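PDB 3JQ0: SusD superfamily protein from Bacteroides vulgatus ATCC 8482, which probably binds sugars or other nutrients at the outer membrane. Local coordinates for residues D451-G456 with R470-I475. Numbering follows the deposited sequence.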
ATOM      1  N   ASP A 451      -5.430  -7.402  -0.665  1.00  6.46           N
ATOM      2  CA  ASP A 451      -6.899  -7.434  -0.817  1.00  6.93           C
ATOM      3  C   ASP A 451      -7.378  -8.813  -1.206  1.00  6.94           C
ATOM      4  O   ASP A 451      -8.336  -9.360  -0.643  1.00  7.88           O
ATOM      5  CB  ASP A 451      -7.340  -6.454  -1.927  1.00  7.50           C
ATOM      6  CG  ASP A 451      -7.185  -4.978  -1.637  1.00  8.28           C
ATOM      7  OD1 ASP A 451      -7.024  -4.600  -0.469  1.00  9.35           O
ATOM      8  OD2 ASP A 451      -7.296  -4.204  -2.644  1.00 10.33           O
ATOM      9  N   ILE A 452      -6.781  -9.397  -2.242  1.00  6.65           N
ATOM     10  CA  ILE A 452      -7.234 -10.679  -2.737  1.00  7.16           C
ATOM     11  C   ILE A 452      -6.890 -11.792  -1.765  1.00  6.49           C
ATOM     12  O   ILE A 452      -7.659 -12.728  -1.554  1.00  7.20           O
ATOM     13  CB  ILE A 452      -6.823 -10.920  -4.210  1.00  6.41           C
ATOM     14  CG1 ILE A 452      -5.317 -11.090  -4.391  1.00  7.04           C
ATOM     15  CG2 ILE A 452      -7.406  -9.811  -5.086  1.00  7.50           C
ATOM     16  CD1 ILE A 452      -4.879 -11.271  -5.844  1.00  7.30           C
ATOM     17  N   ARG A 453      -5.716 -11.701  -1.130  1.00  6.45           N
ATOM     18  CA  ARG A 453      -5.338 -12.654  -0.098  1.00  6.69           C
ATOM     19  C   ARG A 453      -6.335 -12.654   1.062  1.00  7.16           C
ATOM     20  O   ARG A 453      -6.713 -13.732   1.558  1.00  7.14           O
ATOM     21  CB  ARG A 453      -3.952 -12.324   0.440  1.00  6.50           C
ATOM     22  CG  ARG A 453      -2.822 -12.818  -0.466  1.00  7.11           C
ATOM     23  CD  ARG A 453      -2.471 -14.264  -0.186  1.00  7.91           C
ATOM     24  NE  ARG A 453      -1.719 -14.383   1.080  1.00  7.67           N
ATOM     25  CZ  ARG A 453      -2.022 -15.139   2.117  1.00  8.14           C
ATOM     26  NH1 ARG A 453      -3.133 -15.874   2.139  1.00  9.37           N
ATOM     27  NH2 ARG A 453      -1.207 -15.140   3.158  1.00  9.24           N
ATOM     28  N   LEU A 454      -6.779 -11.480   1.494  1.00  7.12           N
ATOM     29  CA  LEU A 454      -7.775 -11.401   2.584  1.00  7.04           C
ATOM     30  C   LEU A 454      -9.014 -12.209   2.241  1.00  7.20           C
ATOM     31  O   LEU A 454      -9.488 -13.012   3.056  1.00  7.25           O
ATOM     32  CB  LEU A 454      -8.144  -9.974   2.846  1.00  7.05           C
ATOM     33  CG  LEU A 454      -9.340  -9.767   3.766  1.00  7.77           C
ATOM     34  CD1 LEU A 454      -9.104 -10.297   5.219  1.00  7.99           C
ATOM     35  CD2 LEU A 454      -9.683  -8.290   3.806  1.00 10.33           C
ATOM     36  N   LEU A 455      -9.541 -12.026   1.041  1.00  6.99           N
ATOM     37  CA  LEU A 455     -10.788 -12.680   0.671  1.00  7.82           C
ATOM     38  C   LEU A 455     -10.670 -14.134   0.359  1.00  8.17           C
ATOM     39  O   LEU A 455     -11.671 -14.867   0.455  1.00  9.73           O
ATOM     40  CB  LEU A 455     -11.525 -11.896  -0.426  1.00  8.54           C
ATOM     41  CG  LEU A 455     -12.091 -10.546   0.035  1.00 10.06           C
ATOM     42  CD1 LEU A 455     -12.809  -9.826  -1.145  1.00 11.21           C
ATOM     43  CD2 LEU A 455     -13.004 -10.645   1.255  1.00 12.17           C
ATOM     44  N   GLY A 456      -9.471 -14.605   0.006  1.00  7.72           N
ATOM     45  CA  GLY A 456      -9.181 -16.009  -0.035  1.00  7.73           C
ATOM     46  C   GLY A 456      -8.829 -16.549  -1.416  1.00  7.24           C
ATOM     47  O   GLY A 456      -8.822 -15.805  -2.407  1.00  7.41           O
ATOM     48  N   ARG A 470       1.546 -21.964  -2.327  1.00  8.40           N
ATOM     49  CA  ARG A 470       2.601 -20.982  -2.270  1.00  8.34           C
ATOM     50  C   ARG A 470       2.014 -19.559  -2.197  1.00  7.97           C
ATOM     51  O   ARG A 470       2.464 -18.641  -2.885  1.00  8.09           O
ATOM     52  CB  ARG A 470       3.554 -21.119  -3.471  1.00  8.30           C
ATOM     53  CG  ARG A 470       4.424 -22.351  -3.371  1.00  9.33           C
ATOM     54  CD  ARG A 470       5.369 -22.442  -4.563  1.00  9.95           C
ATOM     55  NE  ARG A 470       6.277 -23.543  -4.309  1.00 10.47           N
ATOM     56  CZ  ARG A 470       7.334 -23.832  -5.052  1.00 11.62           C
ATOM     57  NH1 ARG A 470       7.676 -23.052  -6.059  1.00 14.04           N
ATOM     58  NH2 ARG A 470       8.042 -24.906  -4.745  1.00 13.33           N
ATOM     59  N   LEU A 471       1.064 -19.340  -1.283  1.00  7.66           N
ATOM     60  CA  LEU A 471       0.540 -18.002  -1.061  1.00  7.88           C
ATOM     61  C   LEU A 471       1.452 -17.167  -0.161  1.00  7.59           C
ATOM     62  O   LEU A 471       1.429 -15.936  -0.258  1.00  7.99           O
ATOM     63  CB  LEU A 471      -0.847 -18.055  -0.435  1.00  8.49           C
ATOM     64  CG  LEU A 471      -1.882 -18.778  -1.306  1.00  9.19           C
ATOM     65  CD1 LEU A 471      -3.271 -18.645  -0.659  1.00 12.57           C
ATOM     66  CD2 LEU A 471      -1.928 -18.177  -2.714  1.00 11.12           C
ATOM     67  N   LEU A 472       2.229 -17.829   0.690  1.00  7.30           N
ATOM     68  CA  LEU A 472       3.263 -17.147   1.505  1.00  7.09           C
ATOM     69  C   LEU A 472       4.509 -16.921   0.619  1.00  6.98           C
ATOM     70  O   LEU A 472       4.474 -17.181  -0.577  1.00  8.07           O
ATOM     71  CB  LEU A 472       3.516 -17.981   2.768  1.00  7.79           C
ATOM     72  CG  LEU A 472       2.301 -18.209   3.662  1.00  8.60           C
ATOM     73  CD1 LEU A 472       2.712 -19.186   4.798  1.00 10.04           C
ATOM     74  CD2 LEU A 472       1.804 -16.889   4.224  1.00  9.98           C
ATOM     75  N   TRP A 473       5.576 -16.432   1.250  1.00  6.94           N
ATOM     76  CA  TRP A 473       6.840 -16.176   0.607  1.00  6.82           C
ATOM     77  C   TRP A 473       7.875 -17.157   1.132  1.00  6.49           C
ATOM     78  O   TRP A 473       7.814 -17.563   2.291  1.00  7.36           O
ATOM     79  CB  TRP A 473       7.307 -14.757   0.916  1.00  7.51           C
ATOM     80  CG  TRP A 473       6.468 -13.653   0.265  1.00  7.00           C
ATOM     81  CD1 TRP A 473       5.160 -13.383   0.517  1.00  7.09           C
ATOM     82  CD2 TRP A 473       6.910 -12.646  -0.658  1.00  7.44           C
ATOM     83  NE1 TRP A 473       4.736 -12.330  -0.248  1.00  7.09           N
ATOM     84  CE2 TRP A 473       5.802 -11.852  -0.965  1.00  7.44           C
ATOM     85  CE3 TRP A 473       8.124 -12.367  -1.282  1.00  8.46           C
ATOM     86  CZ2 TRP A 473       5.876 -10.739  -1.807  1.00  7.74           C
ATOM     87  CZ3 TRP A 473       8.200 -11.278  -2.133  1.00  9.95           C
ATOM     88  CH2 TRP A 473       7.075 -10.488  -2.394  1.00  9.33           C
ATOM     89  N   PRO A 474       8.832 -17.551   0.296  1.00  7.17           N
ATOM     90  CA  PRO A 474       9.913 -18.430   0.746  1.00  7.28           C
ATOM     91  C   PRO A 474      10.921 -17.687   1.618  1.00  7.38           C
ATOM     92  O   PRO A 474      10.950 -16.447   1.640  1.00  7.60           O
ATOM     93  CB  PRO A 474      10.536 -18.886  -0.567  1.00  8.41           C
ATOM     94  CG  PRO A 474      10.362 -17.686  -1.495  1.00  7.82           C
ATOM     95  CD  PRO A 474       9.014 -17.095  -1.095  1.00  6.85           C
ATOM     96  N   ILE A 475      11.752 -18.442   2.286  1.00  7.72           N
ATOM     97  CA  ILE A 475      12.868 -17.947   3.094  1.00  7.54           C
ATOM     98  C   ILE A 475      14.186 -18.277   2.399  1.00  7.91           C
ATOM     99  O   ILE A 475      14.402 -19.394   1.976  1.00  8.02           O
ATOM    100  CB  ILE A 475      12.853 -18.568   4.523  1.00  8.39           C
ATOM    101  CG1 ILE A 475      11.493 -18.386   5.214  1.00  8.33           C
ATOM    102  CG2 ILE A 475      14.000 -17.970   5.360  1.00  9.11           C
ATOM    103  CD1 ILE A 475      11.333 -19.229   6.457  1.00 10.93           C
TER
HETATM  104  O   HOH W   1       1.052 -13.524   0.929  1.00  7.52           O
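Bends at chi2 (-85°) and chi3 (-74°) fold the Arg453 side chain over Leu471, while chi1 of Leu471 (-61°) puts its CG anti to its own carbonyl carbon and its extended chi2 carries CD1 to the guanidinium. Leu471 CB lies over one face of that group, offset toward its rim and 4.0 Å from Arg453 CZ; farther along, Leu471 CD1 sits 3.9 Å from Arg453 NH1. Leu472, from the next position on the loop, crosses the arginine at about a right angle and sets its CD2 3.6 Å from Arg453 NH2. The one polar link between the segments runs through a water. Arg453 NE donates to it over 2.9 Å. The water donates in turn to Leu471 O at 2.7 Å, bridging NE of Arg453 and O of Leu471, which stand 3.8 Å apart. Beyond the two segments, Arg453 NH2 hydrogen-bonds Arg120 O and the side chain packs on Trp195 of helix 182-199, while Leu471 also rests on Val460 of helix 457-463. Within the largely helical SusD fold, the contact thus ties the C-terminal part of helix 448-455 to the loop leading into helix 477-482, and through Arg120 to the end of helix 97-122. A leucine in place of Arg453 would probably leave the bridging water and Arg120 O without their N-H donors and uncover part of Leu471. With carbon over one face, the buried guanidinium directs N-H groups to a water and a backbone carbonyl, both neutral, whose dipoles probably offset part of its charge.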